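Local coordinates for Endoglucanase(Endo-1,4-beta-glucanase)protein (Pseudomonas stutzeri, PDB 6R2J) that probably hydrolyses beta-1,4-glucosidic bonds of cellulose, as a family 5 endoglucanase with a TIM-barrel fold, and binds cellobiose, at residues Ala205-Asp210 with Glu232-Phe237; Arg223-Met228 with Ala263-Asn268; Asn276-Ala281 with Ile321-Ala326; Ile172-Glu177 with Leu201-His206. One frame throughout, in Å; residues are numbered along the deposited sequence.

Contact 1 (Ala205-Asp210 with Glu232-Phe237); sequences AHLYFD and ERARPF. With BGC (beta-D-glucopyranose), chain E.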
loop_
_atom_site.group_PDB
_atom_site.type_symbol
_atom_site.label_atom_id
_atom_site.label_comp_id
_atom_site.label_asym_id
_atom_site.label_seq_id
_atom_site.Cartn_x
_atom_site.Cartn_y
_atom_site.Cartn_z
ATOM N N ALA A 205 6.204 -3.213 3.983
ATOM C CA ALA A 205 5.640 -4.145 4.946
ATOM C C ALA A 205 4.373 -3.534 5.530
ATOM O O ALA A 205 4.132 -2.320 5.429
ATOM C CB ALA A 205 6.597 -4.437 6.111
ATOM N N HIS A 206 3.600 -4.409 6.189
ATOM C CA HIS A 206 2.350 -4.097 6.866
ATOM C C HIS A 206 2.518 -4.407 8.335
ATOM O O HIS A 206 3.335 -5.246 8.716
ATOM C CB HIS A 206 1.204 -4.913 6.271
ATOM C CG HIS A 206 0.937 -4.558 4.844
ATOM N ND1 HIS A 206 0.052 -5.238 4.043
ATOM C CD2 HIS A 206 1.469 -3.586 4.063
ATOM C CE1 HIS A 206 0.056 -4.707 2.832
ATOM N NE2 HIS A 206 0.876 -3.677 2.831
ATOM N N LEU A 207 1.756 -3.702 9.160
ATOM C CA LEU A 207 1.951 -3.817 10.597
ATOM C C LEU A 207 0.675 -3.425 11.319
ATOM O O LEU A 207 0.202 -2.298 11.181
ATOM C CB LEU A 207 3.122 -2.913 11.037
ATOM C CG LEU A 207 3.588 -2.869 12.503
ATOM C CD1 LEU A 207 5.045 -2.339 12.519
ATOM C CD2 LEU A 207 2.644 -2.050 13.377
ATOM N N TYR A 208 0.143 -4.352 12.103
ATOM C CA TYR A 208 -1.009 -4.110 12.939
ATOM C C TYR A 208 -0.653 -4.432 14.387
ATOM O O TYR A 208 0.409 -4.977 14.694
ATOM C CB TYR A 208 -2.212 -4.909 12.439
ATOM C CG TYR A 208 -2.733 -4.427 11.102
ATOM C CD1 TYR A 208 -3.654 -3.395 11.036
ATOM C CD2 TYR A 208 -2.312 -5.025 9.908
ATOM C CE1 TYR A 208 -4.157 -2.966 9.810
ATOM C CE2 TYR A 208 -2.768 -4.584 8.676
ATOM C CZ TYR A 208 -3.712 -3.569 8.625
ATOM O OH TYR A 208 -4.221 -3.141 7.421
ATOM N N PHE A 209 -1.555 -4.086 15.288
ATOM C CA PHE A 209 -1.232 -4.081 16.707
ATOM C C PHE A 209 -1.849 -5.228 17.507
ATOM O O PHE A 209 -1.617 -5.287 18.723
ATOM C CB PHE A 209 -1.714 -2.760 17.321
ATOM C CG PHE A 209 -1.038 -1.536 16.777
ATOM C CD1 PHE A 209 0.191 -1.628 16.107
ATOM C CD2 PHE A 209 -1.607 -0.285 16.981
ATOM C CE1 PHE A 209 0.818 -0.496 15.631
ATOM C CE2 PHE A 209 -0.971 0.854 16.543
ATOM C CZ PHE A 209 0.236 0.749 15.849
ATOM N N ASP A 210 -2.687 -6.081 16.890
ATOM C CA ASP A 210 -3.336 -7.161 17.626
ATOM C C ASP A 210 -2.405 -8.371 17.746
ATOM O O ASP A 210 -1.369 -8.480 17.070
ATOM C CB ASP A 210 -4.727 -7.531 17.092
ATOM C CG ASP A 210 -4.773 -7.732 15.595
ATOM O OD1 ASP A 210 -3.819 -7.329 14.910
ATOM O OD2 ASP A 210 -5.789 -8.270 15.090
ATOM N N GLU A 232 8.028 -1.716 18.143
ATOM C CA GLU A 232 8.675 -3.015 18.220
ATOM C C GLU A 232 8.441 -3.833 16.959
ATOM O O GLU A 232 9.335 -4.570 16.542
ATOM C CB GLU A 232 8.154 -3.744 19.447
ATOM C CG GLU A 232 8.558 -3.094 20.761
ATOM C CD GLU A 232 7.681 -3.539 21.939
ATOM O OE1 GLU A 232 6.944 -4.568 21.823
ATOM O OE2 GLU A 232 7.757 -2.860 23.011
ATOM N N ARG A 233 7.256 -3.728 16.347
ATOM C CA ARG A 233 6.968 -4.441 15.115
ATOM C C ARG A 233 7.534 -3.728 13.896
ATOM O O ARG A 233 7.784 -4.371 12.878
ATOM C CB ARG A 233 5.455 -4.715 15.010
ATOM C CG ARG A 233 4.988 -5.718 16.073
ATOM C CD ARG A 233 3.523 -6.086 15.995
ATOM N NE ARG A 233 3.182 -7.046 17.055
ATOM C CZ ARG A 233 1.955 -7.487 17.323
ATOM N NH1 ARG A 233 0.926 -7.055 16.626
ATOM N NH2 ARG A 233 1.749 -8.364 18.283
ATOM N N ALA A 234 7.802 -2.431 13.979
ATOM C CA ALA A 234 8.439 -1.769 12.847
ATOM C C ALA A 234 9.940 -2.026 12.819
ATOM O O ALA A 234 10.533 -2.182 11.739
ATOM C CB ALA A 234 8.162 -0.270 12.909
ATOM N N ARG A 235 10.563 -2.072 13.995
ATOM C CA ARG A 235 12.027 -2.025 14.081
ATOM C C ARG A 235 12.722 -3.163 13.337
ATOM O O ARG A 235 13.731 -2.895 12.665
ATOM C CB ARG A 235 12.437 -1.982 15.563
ATOM C CG ARG A 235 13.920 -1.990 15.840
ATOM C CD ARG A 235 14.177 -2.114 17.343
ATOM N NE ARG A 235 13.327 -1.259 18.181
ATOM C CZ ARG A 235 12.503 -1.704 19.137
ATOM N NH1 ARG A 235 12.386 -3.018 19.380
ATOM N NH2 ARG A 235 11.795 -0.828 19.867
ATOM N N PRO A 236 12.274 -4.411 13.424
ATOM C CA PRO A 236 12.917 -5.458 12.637
ATOM C C PRO A 236 13.064 -5.070 11.176
ATOM O O PRO A 236 14.123 -5.310 10.575
ATOM C CB PRO A 236 11.954 -6.631 12.839
ATOM C CG PRO A 236 11.324 -6.377 14.180
ATOM C CD PRO A 236 11.110 -4.920 14.177
ATOM N N PHE A 237 12.002 -4.469 10.609
ATOM C CA PHE A 237 11.910 -4.121 9.189
ATOM C C PHE A 237 12.846 -2.967 8.851
ATOM O O PHE A 237 13.639 -3.060 7.905
ATOM C CB PHE A 237 10.429 -3.777 8.887
ATOM C CG PHE A 237 10.169 -3.314 7.481
ATOM C CD1 PHE A 237 10.653 -4.023 6.393
ATOM C CD2 PHE A 237 9.431 -2.155 7.252
ATOM C CE1 PHE A 237 10.430 -3.562 5.104
ATOM C CE2 PHE A 237 9.221 -1.686 5.972
ATOM C CZ PHE A 237 9.710 -2.388 4.900
HETATM C C2 BGC E . 0.480 -10.551 9.001
HETATM C C3 BGC E . 1.280 -9.449 8.382
HETATM C C4 BGC E . 0.254 -8.602 7.703
HETATM C C5 BGC E . -1.100 -8.513 8.334
HETATM C C6 BGC E . -1.829 -7.551 7.446
HETATM C C1 BGC E . -0.993 -10.483 9.481
HETATM O O2 BGC E . 1.423 -11.235 9.922
HETATM O O3 BGC E . 2.245 -9.926 7.438
HETATM O O4 BGC E . 1.039 -7.440 7.567
HETATM O O5 BGC E . -1.698 -9.896 8.312
HETATM O O6 BGC E . -3.249 -7.750 7.673
#
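Arg233 supplies the polar part of this contact, and Leu207, Ala205 and Phe237 the apolar part. The Arg233 side chain runs extended from CG to NE (chi2 -177°, chi3 -180°), which carries the guanidinium to the loop after strand 201-206. There NH1 donates twice, to Tyr208 O at 2.9 Å and to Asp210 O at 2.7 Å; both oxygens lie near the guanidinium plane, at its edge, so the pair fixes the rotation of the group. NH2 adds a weak bond to Asp210 O, and Phe213 makes a cation-pi contact with the same group. A methionine in its place would probably leave the two carbonyl oxygens without their shared donor and let the loop bearing Tyr208 shift.

Apolar packing lies nearer the strand. The CB of Ala205 sits over the Phe237 ring, 3.7 Å from its centroid and 7° off the normal, a CH-pi contact. The Leu207 side chain crosses that of Arg233 and lies against Ala234.

The sugar meets the same loop through Tyr208: its ring edge touches glucose, CE2 to C6 3.3 Å, while its OH bonds to Glu252. His206, also of the glycan pocket, bonds through ND1 to Glu144. This is the C-terminal end of a beta-strand in a TIM barrel, where a following helix holds the loop that lines the glycan pocket.

Contact 2 (Arg223-Met228 with Ala263-Asn268); sequences RNIDPM and AQAMDN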
loop_
_atom_site.group_PDB
_atom_site.type_symbol
_atom_site.label_atom_id
_atom_site.label_comp_id
_atom_site.label_asym_id
_atom_site.label_seq_id
_atom_site.Cartn_x
_atom_site.Cartn_y
_atom_site.Cartn_z
ATOM N N ARG A 223 -6.818 -7.129 23.703
ATOM C CA ARG A 223 -7.086 -6.714 25.068
ATOM C C ARG A 223 -5.884 -6.111 25.767
ATOM O O ARG A 223 -6.055 -5.452 26.801
ATOM C CB ARG A 223 -7.563 -7.903 25.894
ATOM C CG ARG A 223 -8.785 -8.555 25.298
ATOM C CD ARG A 223 -9.446 -9.457 26.317
ATOM N NE ARG A 223 -8.912 -10.808 26.242
ATOM C CZ ARG A 223 -9.032 -11.706 27.208
ATOM N NH1 ARG A 223 -9.678 -11.384 28.304
ATOM N NH2 ARG A 223 -8.529 -12.921 27.076
ATOM N N ASN A 224 -4.685 -6.297 25.244
ATOM C CA ASN A 224 -3.494 -5.794 25.912
ATOM C C ASN A 224 -2.518 -5.306 24.864
ATOM O O ASN A 224 -1.564 -6.010 24.524
ATOM C CB ASN A 224 -2.848 -6.863 26.782
ATOM C CG ASN A 224 -3.297 -6.789 28.223
ATOM O OD1 ASN A 224 -3.670 -7.797 28.813
ATOM N ND2 ASN A 224 -3.272 -5.587 28.798
ATOM N N ILE A 225 -2.757 -4.097 24.368
ATOM C CA ILE A 225 -1.913 -3.485 23.350
ATOM C C ILE A 225 -0.858 -2.611 24.032
ATOM O O ILE A 225 -1.187 -1.563 24.601
ATOM C CB ILE A 225 -2.746 -2.690 22.341
ATOM C CG1 ILE A 225 -3.727 -3.610 21.606
ATOM C CG2 ILE A 225 -1.814 -1.983 21.354
ATOM C CD1 ILE A 225 -4.761 -2.862 20.784
ATOM N N ASP A 226 0.425 -3.009 23.948
ATOM C CA ASP A 226 1.496 -2.186 24.510
ATOM C C ASP A 226 1.623 -0.878 23.722
ATOM O O ASP A 226 1.489 -0.878 22.500
ATOM C CB ASP A 226 2.816 -2.945 24.446
ATOM C CG ASP A 226 3.946 -2.226 25.161
ATOM O OD1 ASP A 226 4.284 -1.090 24.748
ATOM O OD2 ASP A 226 4.512 -2.803 26.129
ATOM N N PRO A 227 1.854 0.256 24.380
ATOM C CA PRO A 227 2.020 1.508 23.611
ATOM C C PRO A 227 3.188 1.485 22.615
ATOM O O PRO A 227 3.241 2.312 21.696
ATOM C CB PRO A 227 2.213 2.582 24.700
ATOM C CG PRO A 227 2.497 1.810 26.001
ATOM C CD PRO A 227 1.795 0.494 25.839
ATOM N N MET A 228 4.132 0.566 22.770
ATOM C CA MET A 228 5.309 0.508 21.911
ATOM C C MET A 228 5.294 -0.665 20.927
ATOM O O MET A 228 6.274 -0.868 20.191
ATOM C CB MET A 228 6.579 0.456 22.779
ATOM C CG MET A 228 6.856 1.720 23.582
ATOM S SD MET A 228 7.040 3.205 22.550
ATOM C CE MET A 228 8.759 3.117 22.032
ATOM N N ALA A 263 -4.558 3.702 20.052
ATOM C CA ALA A 263 -4.248 5.099 19.753
ATOM C C ALA A 263 -2.827 5.439 20.158
ATOM O O ALA A 263 -2.081 6.064 19.391
ATOM C CB ALA A 263 -5.219 6.011 20.493
ATOM N N GLN A 264 -2.447 5.053 21.381
ATOM C CA GLN A 264 -1.103 5.327 21.849
ATOM C C GLN A 264 -0.075 4.665 20.947
ATOM O O GLN A 264 0.936 5.281 20.597
ATOM C CB GLN A 264 -0.922 4.816 23.261
ATOM C CG GLN A 264 0.179 5.570 23.953
ATOM C CD GLN A 264 -0.222 7.006 24.226
ATOM O OE1 GLN A 264 -1.375 7.277 24.589
ATOM N NE2 GLN A 264 0.707 7.938 24.001
ATOM N N ALA A 265 -0.330 3.404 20.564
ATOM C CA ALA A 265 0.564 2.644 19.703
ATOM C C ALA A 265 0.734 3.301 18.353
ATOM O O ALA A 265 1.835 3.270 17.794
ATOM C CB ALA A 265 0.043 1.213 19.571
ATOM N N MET A 266 -0.332 3.921 17.827
ATOM C CA MET A 266 -0.236 4.601 16.546
ATOM C C MET A 266 0.608 5.852 16.659
ATOM O O MET A 266 1.475 6.088 15.816
ATOM C CB MET A 266 -1.617 4.971 16.052
ATOM C CG MET A 266 -1.651 5.690 14.740
ATOM S SD MET A 266 -3.327 5.810 14.049
ATOM C CE MET A 266 -3.154 7.113 12.802
ATOM N N ASP A 267 0.352 6.670 17.681
ATOM C CA ASP A 267 1.173 7.855 17.916
ATOM C C ASP A 267 2.664 7.509 17.996
ATOM O O ASP A 267 3.505 8.156 17.362
ATOM C CB ASP A 267 0.707 8.518 19.213
ATOM C CG ASP A 267 0.767 10.048 19.132
ATOM O OD1 ASP A 267 0.029 10.643 18.272
ATOM O OD2 ASP A 267 1.535 10.638 19.944
ATOM N N ASN A 268 3.009 6.480 18.754
ATOM C CA ASN A 268 4.425 6.165 18.885
ATOM C C ASN A 268 4.985 5.558 17.608
ATOM O O ASN A 268 6.158 5.770 17.288
ATOM C CB ASN A 268 4.613 5.215 20.052
ATOM C CG ASN A 268 4.300 5.853 21.358
ATOM O OD1 ASN A 268 4.570 7.042 21.552
ATOM N ND2 ASN A 268 3.730 5.075 22.277
HETATM O O HOH W 1 3.902 1.841 18.972
#
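Asn268 on helix 260-276 reaches across to the loop residues Pro227 and Met228. Its CB lies 3.6 Å from Pro227 O and also borders Met228 SD. With CG anti to the carbonyl carbon (chi1 -67°), the amide is directed at the loop, and CG lies 3.7 Å from Pro227 O with Met228 SD close by. At the tip, ND2 donates to Pro227 O at 2.9 Å. The N-H...O angle is 177° and the oxygen lies in the amide plane, so the bond is almost straight on the donor side; on the acceptor side the nitrogen stands above the carbonyl plane rather than on a lone pair. ND2 also touches Met228 SD, whose chain, bent at chi2 and chi3, crosses the Asn268 side chain at about a right angle.

The loop precedes helix 229-244 of the TIM barrel, and Asp226 caps the turn leading into that helix: its OD1 accepts from Met228 N at 2.6 Å, through the lone pair directed away from the other carboxylate oxygen. The same turn offers Pro227 O to the neighbouring helix. Besides the Asn268 bond, this oxygen accepts from a water that also donates to Ala265 O, and it receives a CA-H...O contact from Ala265 CA at 3.4 Å.

Apolar contacts lie beside these polar ones. Pro227 CB rests on Gln264 CG at 3.7 Å, before the bent Gln264 chain leads away. Ile225 presents CG2 to Ala265 CB at 4.1 Å, and its side chain also reaches Glu261 and Ala262 on helix 260-276.

Contact 3 (Asn276-Ala281 with Ile321-Ala326); sequences NCVPSA and IGPTPA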
loop_
_atom_site.group_PDB
_atom_site.type_symbol
_atom_site.label_atom_id
_atom_site.label_comp_id
_atom_site.label_asym_id
_atom_site.label_seq_id
_atom_site.Cartn_x
_atom_site.Cartn_y
_atom_site.Cartn_z
ATOM N N ASN A 276 12.865 8.070 11.146
ATOM C CA ASN A 276 13.572 7.365 10.083
ATOM C C ASN A 276 13.179 7.828 8.676
ATOM O O ASN A 276 13.723 7.299 7.692
ATOM C CB ASN A 276 13.332 5.864 10.195
ATOM C CG ASN A 276 13.956 5.285 11.415
ATOM O OD1 ASN A 276 15.123 4.883 11.391
ATOM N ND2 ASN A 276 13.195 5.265 12.522
ATOM N N CYS A 277 12.318 8.843 8.565
ATOM C CA CYS A 277 11.795 9.371 7.270
ATOM C C CYS A 277 11.174 8.231 6.443
ATOM O O CYS A 277 11.407 8.194 5.229
ATOM C CB CYS A 277 12.886 10.055 6.451
ATOM S SG CYS A 277 13.599 11.539 7.212
ATOM N N VAL A 278 10.392 7.350 7.075
ATOM C CA VAL A 278 9.782 6.185 6.427
ATOM C C VAL A 278 8.290 6.492 6.238
ATOM O O VAL A 278 7.615 6.825 7.226
ATOM C CB VAL A 278 9.982 4.894 7.239
ATOM C CG1 VAL A 278 9.027 3.836 6.773
ATOM C CG2 VAL A 278 11.442 4.443 7.130
ATOM N N PRO A 279 7.784 6.477 5.005
ATOM C CA PRO A 279 6.370 6.769 4.781
ATOM C C PRO A 279 5.489 5.579 5.153
ATOM O O PRO A 279 5.952 4.458 5.407
ATOM C CB PRO A 279 6.311 7.100 3.288
ATOM C CG PRO A 279 7.471 6.317 2.663
ATOM C CD PRO A 279 8.540 6.249 3.750
ATOM N N SER A 280 4.187 5.856 5.204
ATOM C CA SER A 280 3.205 4.894 5.670
ATOM C C SER A 280 1.880 5.208 5.004
ATOM O O SER A 280 1.674 6.309 4.500
ATOM C CB SER A 280 3.000 5.016 7.183
ATOM O OG SER A 280 2.276 6.201 7.522
ATOM N N ALA A 281 0.963 4.245 5.037
ATOM C CA ALA A 281 -0.399 4.465 4.570
ATOM C C ALA A 281 -1.352 3.818 5.560
ATOM O O ALA A 281 -1.246 2.625 5.857
ATOM C CB ALA A 281 -0.600 3.927 3.143
ATOM N N ILE A 321 13.526 9.508 1.083
ATOM C CA ILE A 321 12.884 8.352 1.693
ATOM C C ILE A 321 13.945 7.530 2.406
ATOM O O ILE A 321 15.021 7.263 1.847
ATOM C CB ILE A 321 12.098 7.536 0.648
ATOM C CG1 ILE A 321 11.032 8.475 0.056
ATOM C CG2 ILE A 321 11.520 6.282 1.296
ATOM C CD1 ILE A 321 9.969 8.981 1.081
ATOM N N GLY A 322 13.675 7.191 3.673
ATOM C CA GLY A 322 14.568 6.373 4.455
ATOM C C GLY A 322 14.097 4.937 4.501
ATOM O O GLY A 322 13.276 4.513 3.681
ATOM N N PRO A 323 14.593 4.167 5.503
ATOM C CA PRO A 323 15.554 4.661 6.524
ATOM C C PRO A 323 16.996 4.936 6.013
ATOM O O PRO A 323 17.356 4.595 4.871
ATOM C CB PRO A 323 15.541 3.548 7.594
ATOM C CG PRO A 323 15.284 2.303 6.770
ATOM C CD PRO A 323 14.299 2.730 5.674
ATOM N N THR A 324 17.782 5.581 6.877
ATOM C CA THR A 324 19.155 5.909 6.533
ATOM C C THR A 324 20.005 4.657 6.725
ATOM O O THR A 324 20.080 4.145 7.848
ATOM C CB THR A 324 19.639 7.033 7.426
ATOM O OG1 THR A 324 19.320 6.728 8.788
ATOM C CG2 THR A 324 18.947 8.321 7.034
ATOM N N PRO A 325 20.603 4.107 5.647
ATOM C CA PRO A 325 21.486 2.934 5.813
ATOM C C PRO A 325 22.549 3.177 6.880
ATOM O O PRO A 325 22.852 4.330 7.182
ATOM C CB PRO A 325 22.102 2.740 4.412
ATOM C CG PRO A 325 21.157 3.425 3.441
ATOM C CD PRO A 325 20.509 4.552 4.236
ATOM N N ALA A 326 23.107 2.114 7.452
ATOM C CA ALA A 326 24.209 2.255 8.391
ATOM C C ALA A 326 25.315 3.114 7.791
ATOM O O ALA A 326 26.320 2.597 7.310
ATOM C CB ALA A 326 24.740 0.874 8.770
HETATM O O HOH W 2 17.167 5.993 9.832
#
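The backbones of Asn276-Pro279 and Ile321-Thr324 run nearly antiparallel, their end-to-end directions 159° apart, and one hydrogen bond joins them, from Gly322 N to Cys277 O at 2.9 Å with an N-H...O angle of 168°. The donor stands above the carbonyl plane. Cys277 has positive phi and ends helix 260-276 in a Schellman motif, turning the chain toward strand 280-285, the eighth strand of the TIM barrel; the C-terminal tail packs on this turn. The disulfide from Cys277 to Cys318 ties the turn covalently to the chain just before that tail.

The carbonyl of Asn276, at the helix end, receives two CA-H...O contacts, from Gly322 CA and from Pro323 CA, the latter at 3.4 Å. Gly322 lies so near that a side chain there would run into Asn276 O. Its peptide bond to Pro323 is cis, and the proline ring lies against Val278.

Val278 uses CG2, which is anti to its carbonyl carbon (chi1 163° places CG1 opposite the backbone N), to touch Pro323 CD at 3.6 Å. Farther along, Pro279 and Ile321 meet at about a right angle: Pro279 CD lies 3.9 Å from Ile321 CG2, and Ile321 CD1 approaches the proline ring at CG. Trp3 touches both residues.

At the opposite end of the contact, Asn276 ND2 bonds back to Tyr272 O within the helix. That leaves the other arm of the amide facing the tail, where OD1 accepts from a water at 2.8 Å that lies a short 2.5 Å from Thr324 OG1.

Contact 4 (Ile172-Glu177 with Leu201-His206); sequences IFIEGE and LIYEAH. With BGC (beta-D-glucopyranose), chain E.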
loop_
_atom_site.group_PDB
_atom_site.type_symbol
_atom_site.label_atom_id
_atom_site.label_comp_id
_atom_site.label_asym_id
_atom_site.label_seq_id
_atom_site.Cartn_x
_atom_site.Cartn_y
_atom_site.Cartn_z
ATOM N N ILE A 172 8.635 1.419 -7.838
ATOM C CA ILE A 172 8.021 0.105 -7.675
ATOM C C ILE A 172 8.176 -0.295 -6.217
ATOM O O ILE A 172 9.281 -0.197 -5.660
ATOM C CB ILE A 172 8.644 -0.969 -8.591
ATOM C CG1 ILE A 172 8.397 -0.644 -10.062
ATOM C CG2 ILE A 172 8.090 -2.394 -8.188
ATOM C CD1 ILE A 172 9.292 -1.443 -11.023
ATOM N N PHE A 173 7.070 -0.772 -5.619
ATOM C CA PHE A 173 6.990 -1.185 -4.224
ATOM C C PHE A 173 6.921 -2.704 -4.132
ATOM O O PHE A 173 6.047 -3.351 -4.745
ATOM C CB PHE A 173 5.807 -0.494 -3.547
ATOM C CG PHE A 173 5.943 1.025 -3.561
ATOM C CD1 PHE A 173 5.665 1.756 -4.697
ATOM C CD2 PHE A 173 6.385 1.719 -2.440
ATOM C CE1 PHE A 173 5.821 3.116 -4.706
ATOM C CE2 PHE A 173 6.507 3.106 -2.455
ATOM C CZ PHE A 173 6.241 3.776 -3.585
ATOM N N ILE A 174 7.864 -3.257 -3.376
ATOM C CA ILE A 174 8.044 -4.692 -3.242
ATOM C C ILE A 174 7.650 -5.103 -1.823
ATOM O O ILE A 174 8.296 -4.715 -0.841
ATOM C CB ILE A 174 9.488 -5.116 -3.570
ATOM C CG1 ILE A 174 9.925 -4.600 -4.951
ATOM C CG2 ILE A 174 9.634 -6.667 -3.487
ATOM C CD1 ILE A 174 9.155 -5.157 -6.131
ATOM N N GLU A 175 6.622 -5.937 -1.725
ATOM C CA GLU A 175 6.267 -6.631 -0.503
ATOM C C GLU A 175 6.952 -8.005 -0.426
ATOM O O GLU A 175 7.468 -8.550 -1.424
ATOM C CB GLU A 175 4.728 -6.761 -0.426
ATOM C CG GLU A 175 4.067 -5.377 -0.465
ATOM C CD GLU A 175 2.582 -5.391 -0.226
ATOM O OE1 GLU A 175 2.145 -6.130 0.671
ATOM O OE2 GLU A 175 1.852 -4.633 -0.942
ATOM N N GLY A 176 6.984 -8.544 0.795
ATOM C CA GLY A 176 7.537 -9.844 1.069
ATOM C C GLY A 176 6.492 -10.837 1.563
ATOM O O GLY A 176 5.310 -10.550 1.733
ATOM N N GLU A 177 6.985 -12.038 1.803
ATOM C CA GLU A 177 6.196 -13.180 2.231
ATOM C C GLU A 177 5.676 -12.977 3.671
ATOM O O GLU A 177 5.877 -11.927 4.325
ATOM C CB GLU A 177 7.045 -14.430 1.962
ATOM C CG GLU A 177 6.584 -15.797 2.357
ATOM C CD GLU A 177 5.279 -16.270 1.746
ATOM O OE1 GLU A 177 4.355 -16.292 2.548
ATOM O OE2 GLU A 177 5.174 -16.669 0.547
ATOM N N LEU A 201 13.196 1.393 -6.455
ATOM C CA LEU A 201 12.473 0.332 -5.768
ATOM C C LEU A 201 12.429 0.654 -4.283
ATOM O O LEU A 201 13.418 1.151 -3.718
ATOM C CB LEU A 201 13.225 -0.983 -5.942
ATOM C CG LEU A 201 12.565 -2.349 -5.792
ATOM C CD1 LEU A 201 13.053 -3.183 -6.929
ATOM C CD2 LEU A 201 12.964 -2.847 -4.426
ATOM N N ILE A 202 11.288 0.348 -3.657
ATOM C CA ILE A 202 11.099 0.516 -2.218
ATOM C C ILE A 202 10.426 -0.747 -1.692
ATOM O O ILE A 202 9.534 -1.307 -2.333
ATOM C CB ILE A 202 10.298 1.796 -1.879
ATOM C CG1 ILE A 202 11.074 3.003 -2.432
ATOM C CG2 ILE A 202 10.048 1.886 -0.401
ATOM C CD1 ILE A 202 10.219 4.288 -2.592
ATOM N N TYR A 203 10.856 -1.181 -0.511
ATOM C CA TYR A 203 10.321 -2.371 0.139
ATOM C C TYR A 203 9.247 -1.952 1.115
ATOM O O TYR A 203 9.297 -0.869 1.695
ATOM C CB TYR A 203 11.408 -3.160 0.838
ATOM C CG TYR A 203 12.328 -3.772 -0.173
ATOM C CD1 TYR A 203 13.417 -3.055 -0.652
ATOM C CD2 TYR A 203 12.076 -5.045 -0.702
ATOM C CE1 TYR A 203 14.263 -3.596 -1.590
ATOM C CE2 TYR A 203 12.937 -5.612 -1.632
ATOM C CZ TYR A 203 14.031 -4.879 -2.075
ATOM O OH TYR A 203 14.912 -5.409 -3.000
ATOM N N GLU A 204 8.241 -2.789 1.247
ATOM C CA GLU A 204 7.006 -2.366 1.879
ATOM C C GLU A 204 6.496 -3.515 2.718
ATOM O O GLU A 204 6.317 -4.626 2.205
ATOM C CB GLU A 204 5.906 -2.046 0.867
ATOM C CG GLU A 204 4.530 -2.041 1.536
ATOM C CD GLU A 204 3.396 -1.747 0.545
ATOM O OE1 GLU A 204 3.659 -1.564 -0.677
ATOM O OE2 GLU A 204 2.237 -1.723 0.996
ATOM N N ALA A 205 6.204 -3.213 3.983
ATOM C CA ALA A 205 5.640 -4.145 4.946
ATOM C C ALA A 205 4.373 -3.534 5.530
ATOM O O ALA A 205 4.132 -2.320 5.429
ATOM C CB ALA A 205 6.597 -4.437 6.111
ATOM N N HIS A 206 3.600 -4.409 6.189
ATOM C CA HIS A 206 2.350 -4.097 6.866
ATOM C C HIS A 206 2.518 -4.407 8.335
ATOM O O HIS A 206 3.335 -5.246 8.716
ATOM C CB HIS A 206 1.204 -4.913 6.271
ATOM C CG HIS A 206 0.937 -4.558 4.844
ATOM N ND1 HIS A 206 0.052 -5.238 4.043
ATOM C CD2 HIS A 206 1.469 -3.586 4.063
ATOM C CE1 HIS A 206 0.056 -4.707 2.832
ATOM N NE2 HIS A 206 0.876 -3.677 2.831
HETATM C C2 BGC E . 0.480 -10.551 9.001
HETATM C C3 BGC E . 1.280 -9.449 8.382
HETATM C C4 BGC E . 0.254 -8.602 7.703
HETATM C C5 BGC E . -1.100 -8.513 8.334
HETATM C C6 BGC E . -1.829 -7.551 7.446
HETATM C C1 BGC E . -0.993 -10.483 9.481
HETATM O O2 BGC E . 1.423 -11.235 9.922
HETATM O O3 BGC E . 2.245 -9.926 7.438
HETATM O O4 BGC E . 1.039 -7.440 7.567
HETATM O O5 BGC E . -1.698 -9.896 8.312
HETATM O O6 BGC E . -3.249 -7.750 7.673
#
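Glu175 and Glu204 lie side by side on one face of the barrel sheet, their carboxylate planes 32° apart and OE2 to OE2 only 3.5 Å. Glu175 OE1 also nears the His206 ring, 3.3 Å from CE1. His206 NE2 donates to Glu204 OE2 at 3.0 Å; OE2 lies in the imidazole plane, while NE2 stands above the Glu204 carboxylate plane. An alanine for Glu204 is likely to leave NE2 without this acceptor and the imidazole less fixed in rotation beside the sugar.

In the second shell, Arg56 forms a salt bridge with Glu175 OE2 and a long, weak ion pair with Glu204, which probably eases the repulsion between the carboxylates; the pocket residue Glu144 is hydrogen-bonded through OE2 to His206 ND1 and through its backbone N to Glu175 OE1.

Toward the start of the strands, parallel bridges pair them: Ile174 N donates to Ile202 O at 2.8 Å, with Ile202 N to Ile172 O. Phe173 lies alongside Ile202, and on the other face Ile174 CG1 meets Leu201 CD2 at 3.5 Å. Strands 171-175 and 201-206 are adjacent in the TIM barrel, with helix 152-166 over Ile172 and Ile174 and strand 248-252 beside Ile202.

The four contacts sample the later half of the TIM barrel. Along the chain, contact 4 comes first, contact 1 begins on strand 201-206, where contact 4 ends, contact 2 crosses contact 1, and contact 3 comes last. Contacts 1 and 4 share Ala205 and His206 and lie about 13 Å apart between centres. Contact 2, centred about 12 Å from contact 1, touches it where Phe209 packs on Ala265. It lies farther out, about 24 Å from contact 4. Contact 3 reaches, through strand 280-285, the sheet that contacts 1 and 4 use, and touches none of the others. Contacts 1 and 4 thus meet at the sugar site at the end of strand 201-206.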